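Local coordinates for conserved hypothetical protein (Nitrosomonas europaea, PDB 1XFS), which is of unknown function but belongs to the AHA1 family, whose fold suggests that it may bind a hydrophobic ligand or a partner protein, at residues A[10-16]-A[129-135]; A[74-78]-A[90-96]. All blocks are in the same frame, centred on the assembly; numbering follows the deposited sequence.

From the N terminus the chain first runs along strand 11-18, the outermost strand on one side of the seven-stranded antiparallel sheet. Contact 1 pairs this strand with 127-134, the last strand of the chain, and so closes a loop of more than a hundred residues that holds most of the sheet. Nested inside that loop, contact 2 closes a much shorter one: strand 70-81 turns into 85-89, and the chain after it, 90-96, folds back against residues 74-78. The two contacts reach the same sheet with centres about 19 Å apart, and they do not touch each other. Both also meet the second subunit.

Contact 1. Residues A[10-16]-A[129-135]; sequences LDLMLKR and YTACAMH
His135 grips the carbonyl of Leu10 twice, and with this the pairing of strands 11-16 and 129-134 begins. Its backbone N lies 3.0 Å from Leu10 O, while its ring ND1 comes within 2.7 Å of Leu10 O. The two donors approach from opposite faces of the carbonyl plane, and Leu10 O lies in the plane of the imidazole. CG of His135 stands beside its own backbone N (chi1 -54°), which lets ring and amide share one acceptor. The other ring nitrogen, NE2, is hydrogen-bonded to ND1 of His144 in helix 138-145; held at both nitrogens, the imidazole has little freedom to turn. Leu12 comes obliquely to the same ring, its CD1 3.9 Å from CE1 of His135, and also packs on Arg141 and Glu145 of that helix.

Beyond this end the strands run antiparallel, with Leu12 paired to Ala133, Leu14 to Ala131 and Arg16 to Tyr129 by two backbone bonds each. These are the first and last strands of the helix-grip fold of the Bet v 1-like clan, and Leu12, Leu14, Ala133 and Tyr129 face the long C-terminal helix 149-167.

Tyr129 closes the other end, its N 2.7 Å from Arg16 O. CB of Tyr129 lies 3.7 Å from Arg16 O, and with CG anti to the backbone N (chi1 170°) the side chain packs on Ile118 and Leu120 of strand 115-122 and on Ile157 of helix 149-167; Arg16 turns its guanidinium away to bond Gly154 and Thr158.

On the opposite face of the sheet, Asp11 and Met134 (a selenomethionine) run alongside each other, Asp11 OD1 lying 3.6 Å from Met134 CB. OD1 forms a salt bridge with Arg97 of the second subunit, which also bonds the carbonyl of His135, while OD2 accepts from Asp7 N.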
loop_
_atom_site.group_PDB
_atom_site.type_symbol
_atom_site.label_atom_id
_atom_site.label_comp_id
_atom_site.label_asym_id
_atom_site.label_seq_id
_atom_site.Cartn_x
_atom_site.Cartn_y
_atom_site.Cartn_z
ATOM N N LEU A 10 -5.601 -11.328 -13.210
ATOM C CA LEU A 10 -4.548 -10.978 -12.263
ATOM C C LEU A 10 -4.680 -11.538 -10.856
ATOM O O LEU A 10 -3.711 -11.525 -10.101
ATOM C CB LEU A 10 -4.462 -9.455 -12.155
ATOM C CG LEU A 10 -4.402 -8.686 -13.477
ATOM C CD1 LEU A 10 -4.548 -7.192 -13.219
ATOM C CD2 LEU A 10 -3.092 -9.000 -14.167
ATOM N N ASP A 11 -5.860 -12.034 -10.500
ATOM C CA ASP A 11 -6.075 -12.522 -9.143
ATOM C C ASP A 11 -6.349 -14.004 -8.985
ATOM O O ASP A 11 -6.910 -14.647 -9.871
ATOM C CB ASP A 11 -7.231 -11.747 -8.503
ATOM C CG ASP A 11 -7.070 -10.246 -8.639
ATOM O OD1 ASP A 11 -5.918 -9.778 -8.559
ATOM O OD2 ASP A 11 -8.089 -9.550 -8.819
ATOM N N LEU A 12 -5.942 -14.537 -7.840
ATOM C CA LEU A 12 -6.181 -15.934 -7.514
ATOM C C LEU A 12 -6.949 -15.924 -6.197
ATOM O O LEU A 12 -6.581 -15.205 -5.264
ATOM C CB LEU A 12 -4.862 -16.695 -7.369
ATOM C CG LEU A 12 -4.039 -16.838 -8.657
ATOM C CD1 LEU A 12 -2.731 -17.560 -8.350
ATOM C CD2 LEU A 12 -4.841 -17.606 -9.708
HETATM N N MSE A 13 -8.023 -16.705 -6.120
HETATM C CA MSE A 13 -8.832 -16.735 -4.905
HETATM C C MSE A 13 -8.956 -18.132 -4.302
HETATM O O MSE A 13 -8.834 -19.139 -4.998
HETATM C CB MSE A 13 -10.231 -16.179 -5.195
HETATM C CG MSE A 13 -11.098 -15.986 -3.954
HETATM SE SE MSE A 13 -12.833 -15.207 -4.314
HETATM C CE MSE A 13 -13.876 -16.831 -4.416
ATOM N N LEU A 14 -9.195 -18.174 -2.995
ATOM C CA LEU A 14 -9.356 -19.424 -2.264
ATOM C C LEU A 14 -10.401 -19.231 -1.170
ATOM O O LEU A 14 -10.297 -18.308 -0.368
ATOM C CB LEU A 14 -8.022 -19.844 -1.639
ATOM C CG LEU A 14 -7.976 -21.160 -0.859
ATOM C CD1 LEU A 14 -8.314 -22.327 -1.775
ATOM C CD2 LEU A 14 -6.589 -21.344 -0.265
ATOM N N LYS A 15 -11.418 -20.090 -1.143
ATOM C CA LYS A 15 -12.458 -19.984 -0.121
ATOM C C LYS A 15 -12.518 -21.272 0.694
ATOM O O LYS A 15 -12.530 -22.366 0.133
ATOM C CB LYS A 15 -13.825 -19.716 -0.759
ATOM C CG LYS A 15 -14.918 -19.381 0.258
ATOM C CD LYS A 15 -16.258 -19.086 -0.407
ATOM C CE LYS A 15 -16.877 -20.341 -1.001
ATOM N NZ LYS A 15 -17.151 -21.363 0.046
ATOM N N ARG A 16 -12.557 -21.138 2.015
ATOM C CA ARG A 16 -12.601 -22.299 2.894
ATOM C C ARG A 16 -13.514 -22.065 4.092
ATOM O O ARG A 16 -13.781 -20.924 4.468
ATOM C CB ARG A 16 -11.188 -22.633 3.386
ATOM C CG ARG A 16 -10.246 -23.142 2.292
ATOM C CD ARG A 16 -10.538 -24.598 1.963
ATOM N NE ARG A 16 -10.205 -25.452 3.097
ATOM C CZ ARG A 16 -8.973 -25.866 3.383
ATOM N NH1 ARG A 16 -7.957 -25.512 2.607
ATOM N NH2 ARG A 16 -8.752 -26.611 4.456
ATOM N N TYR A 129 -13.583 -18.370 5.451
ATOM C CA TYR A 129 -12.306 -17.751 5.114
ATOM C C TYR A 129 -12.152 -17.573 3.616
ATOM O O TYR A 129 -12.274 -18.528 2.853
ATOM C CB TYR A 129 -11.157 -18.618 5.652
ATOM C CG TYR A 129 -9.772 -18.218 5.178
ATOM C CD1 TYR A 129 -9.309 -18.588 3.914
ATOM C CD2 TYR A 129 -8.932 -17.456 5.986
ATOM C CE1 TYR A 129 -8.045 -18.206 3.467
ATOM C CE2 TYR A 129 -7.662 -17.069 5.547
ATOM C CZ TYR A 129 -7.227 -17.446 4.288
ATOM O OH TYR A 129 -5.984 -17.058 3.839
ATOM N N THR A 130 -11.876 -16.345 3.194
ATOM C CA THR A 130 -11.692 -16.066 1.782
ATOM C C THR A 130 -10.352 -15.349 1.612
ATOM O O THR A 130 -10.101 -14.331 2.255
ATOM C CB THR A 130 -12.850 -15.190 1.242
ATOM O OG1 THR A 130 -14.094 -15.881 1.422
ATOM C CG2 THR A 130 -12.660 -14.894 -0.235
ATOM N N ALA A 131 -9.484 -15.901 0.770
ATOM C CA ALA A 131 -8.173 -15.301 0.528
ATOM C C ALA A 131 -7.978 -15.014 -0.955
ATOM O O ALA A 131 -8.204 -15.881 -1.799
ATOM C CB ALA A 131 -7.062 -16.230 1.028
ATOM N N CYS A 132 -7.567 -13.790 -1.269
ATOM C CA CYS A 132 -7.332 -13.395 -2.651
ATOM C C CYS A 132 -5.927 -12.829 -2.761
ATOM O O CYS A 132 -5.527 -11.982 -1.960
ATOM C CB CYS A 132 -8.343 -12.330 -3.103
ATOM S SG CYS A 132 -8.060 -11.678 -4.787
ATOM N N ALA A 133 -5.178 -13.322 -3.740
ATOM C CA ALA A 133 -3.823 -12.849 -3.979
ATOM C C ALA A 133 -3.881 -12.036 -5.261
ATOM O O ALA A 133 -4.232 -12.560 -6.324
ATOM C CB ALA A 133 -2.859 -14.024 -4.130
HETATM N N MSE A 134 -3.558 -10.748 -5.146
HETATM C CA MSE A 134 -3.589 -9.822 -6.279
HETATM C C MSE A 134 -2.202 -9.675 -6.893
HETATM O O MSE A 134 -1.224 -9.455 -6.184
HETATM C CB MSE A 134 -4.081 -8.444 -5.820
HETATM C CG MSE A 134 -5.427 -8.447 -5.138
HETATM SE SE MSE A 134 -5.813 -6.671 -4.434
HETATM C CE MSE A 134 -6.430 -5.878 -6.038
ATOM N N HIS A 135 -2.124 -9.800 -8.216
ATOM C CA HIS A 135 -0.852 -9.674 -8.915
ATOM C C HIS A 135 -0.850 -8.466 -9.839
ATOM O O HIS A 135 -1.901 -7.895 -10.120
ATOM C CB HIS A 135 -0.565 -10.942 -9.712
ATOM C CG HIS A 135 -0.629 -12.183 -8.887
ATOM N ND1 HIS A 135 -1.806 -12.855 -8.652
ATOM C CD2 HIS A 135 0.326 -12.830 -8.178
ATOM C CE1 HIS A 135 -1.576 -13.866 -7.830
ATOM N NE2 HIS A 135 -0.292 -13.869 -7.528
#

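Contact 2. Residues A[74-78]-A[90-96]; sequences SGCFL and SALVKNY
The sulfur of Cys76 comes obliquely at the ring of Tyr96, with SG of Cys76 3.7 Å from CD1 of Tyr96. This is a cysteine sulfur-aromatic contact, SG lying 4.6 Å from the ring centroid and 47° off the normal. The thiol gets there because SG is anti to the backbone N of Cys76 (chi1 -175°), reaching out from strand 70-81 toward the turning chain of 90-96. Leu78 meets the same ring differently: its CD2 lies at the edge, in the ring plane, 4.0 Å from CE1 of Tyr96. The same methyl also touches CD1 of Leu92 (4.2 Å).

Residues 74-78 belong to a long strand of the antiparallel sheet, and the segment 90-96 leaves the neighbouring strand 85-89 to fold back over one face of it. The backbones approach through a CA-H...O contact, Gly75 CA to Leu92 O, of 3.5 Å. CB of Cys76 packs 3.3 Å from Val93 O and also meets CB of Leu92. At the other end, OG of Ser74, weakly hydrogen-bonded to Glu58, sits 3.4 Å from CG1 of Val93.

Were Tyr96 an alanine, Cys76 SG and Leu78 CD2 would probably lose their aromatic neighbour and a gap would open at the subunit interface, where the tyrosine also packs on Leu78 of the second subunit. Across that interface Leu92 meets Ala91 of the second subunit, and the carbonyl of Tyr96 accepts a hydrogen bond from OG1 of Thr115 of the second subunit.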
loop_
_atom_site.group_PDB
_atom_site.type_symbol
_atom_site.label_atom_id
_atom_site.label_comp_id
_atom_site.label_asym_id
_atom_site.label_seq_id
_atom_site.Cartn_x
_atom_site.Cartn_y
_atom_site.Cartn_z
ATOM N N SER A 74 9.635 -9.411 3.515
ATOM C CA SER A 74 9.250 -8.164 4.160
ATOM C C SER A 74 8.031 -7.579 3.462
ATOM O O SER A 74 8.038 -7.369 2.249
ATOM C CB SER A 74 10.413 -7.169 4.115
ATOM O OG SER A 74 10.077 -5.955 4.762
ATOM N N GLY A 75 6.983 -7.330 4.238
ATOM C CA GLY A 75 5.769 -6.780 3.670
ATOM C C GLY A 75 5.230 -5.657 4.534
ATOM O O GLY A 75 5.833 -5.295 5.548
ATOM N N CYS A 76 4.084 -5.116 4.138
ATOM C CA CYS A 76 3.467 -4.000 4.853
ATOM C C CYS A 76 1.957 -4.202 4.979
ATOM O O CYS A 76 1.303 -4.568 4.010
ATOM C CB CYS A 76 3.744 -2.706 4.070
ATOM S SG CYS A 76 3.199 -1.180 4.837
ATOM N N PHE A 77 1.399 -3.975 6.164
ATOM C CA PHE A 77 -0.048 -4.093 6.333
ATOM C C PHE A 77 -0.709 -2.845 5.735
ATOM O O PHE A 77 -0.190 -1.739 5.858
ATOM C CB PHE A 77 -0.416 -4.232 7.818
ATOM C CG PHE A 77 -0.082 -5.576 8.399
ATOM C CD1 PHE A 77 -0.771 -6.719 7.993
ATOM C CD2 PHE A 77 0.953 -5.709 9.317
ATOM C CE1 PHE A 77 -0.424 -7.987 8.495
ATOM C CE2 PHE A 77 1.312 -6.970 9.826
ATOM C CZ PHE A 77 0.618 -8.102 9.411
ATOM N N LEU A 78 -1.842 -3.033 5.070
ATOM C CA LEU A 78 -2.554 -1.922 4.454
ATOM C C LEU A 78 -3.898 -1.655 5.112
ATOM O O LEU A 78 -4.364 -0.518 5.158
ATOM C CB LEU A 78 -2.762 -2.199 2.971
ATOM C CG LEU A 78 -1.486 -2.457 2.178
ATOM C CD1 LEU A 78 -1.851 -2.801 0.734
ATOM C CD2 LEU A 78 -0.584 -1.215 2.210
ATOM N N SER A 90 3.482 -7.167 -0.511
ATOM C CA SER A 90 4.929 -7.331 -0.548
ATOM C C SER A 90 5.512 -6.280 -1.486
ATOM O O SER A 90 6.717 -6.226 -1.692
ATOM C CB SER A 90 5.317 -8.755 -0.982
ATOM O OG SER A 90 4.839 -9.075 -2.264
ATOM N N ALA A 91 4.645 -5.435 -2.042
ATOM C CA ALA A 91 5.078 -4.371 -2.957
ATOM C C ALA A 91 5.614 -3.205 -2.132
ATOM O O ALA A 91 6.311 -2.321 -2.649
ATOM C CB ALA A 91 3.913 -3.900 -3.817
ATOM N N LEU A 92 5.277 -3.205 -0.844
ATOM C CA LEU A 92 5.725 -2.162 0.071
ATOM C C LEU A 92 6.287 -2.805 1.332
ATOM O O LEU A 92 5.933 -3.935 1.670
ATOM C CB LEU A 92 4.553 -1.260 0.473
ATOM C CG LEU A 92 3.753 -0.525 -0.604
ATOM C CD1 LEU A 92 2.643 0.287 0.064
ATOM C CD2 LEU A 92 4.681 0.404 -1.390
ATOM N N VAL A 93 7.161 -2.082 2.020
ATOM C CA VAL A 93 7.735 -2.571 3.264
ATOM C C VAL A 93 7.316 -1.608 4.379
ATOM O O VAL A 93 6.387 -0.815 4.204
ATOM C CB VAL A 93 9.291 -2.699 3.185
ATOM C CG1 VAL A 93 9.668 -3.792 2.183
ATOM C CG2 VAL A 93 9.924 -1.372 2.786
ATOM N N LYS A 94 7.987 -1.677 5.523
ATOM C CA LYS A 94 7.638 -0.828 6.658
ATOM C C LYS A 94 7.410 0.642 6.296
ATOM O O LYS A 94 8.134 1.218 5.480
ATOM C CB LYS A 94 8.718 -0.930 7.740
ATOM C CG LYS A 94 8.434 -0.107 8.993
ATOM C CD LYS A 94 9.528 -0.295 10.038
ATOM C CE LYS A 94 9.244 0.515 11.297
ATOM N NZ LYS A 94 10.341 0.407 12.303
ATOM N N ASN A 95 6.389 1.228 6.914
ATOM C CA ASN A 95 6.026 2.632 6.721
ATOM C C ASN A 95 5.622 2.969 5.281
ATOM O O ASN A 95 5.731 4.120 4.853
ATOM C CB ASN A 95 7.182 3.534 7.177
ATOM C CG ASN A 95 7.418 3.467 8.681
ATOM O OD1 ASN A 95 8.549 3.586 9.149
ATOM N ND2 ASN A 95 6.343 3.291 9.443
ATOM N N TYR A 96 5.159 1.957 4.544
ATOM C CA TYR A 96 4.695 2.113 3.159
ATOM C C TYR A 96 5.788 2.406 2.133
ATOM O O TYR A 96 5.504 2.924 1.051
ATOM C CB TYR A 96 3.652 3.229 3.060
ATOM C CG TYR A 96 2.423 3.070 3.927
ATOM C CD1 TYR A 96 1.557 1.990 3.764
ATOM C CD2 TYR A 96 2.078 4.056 4.855
ATOM C CE1 TYR A 96 0.370 1.899 4.495
ATOM C CE2 TYR A 96 0.894 3.978 5.590
ATOM C CZ TYR A 96 0.045 2.894 5.400
ATOM O OH TYR A 96 -1.133 2.817 6.103
#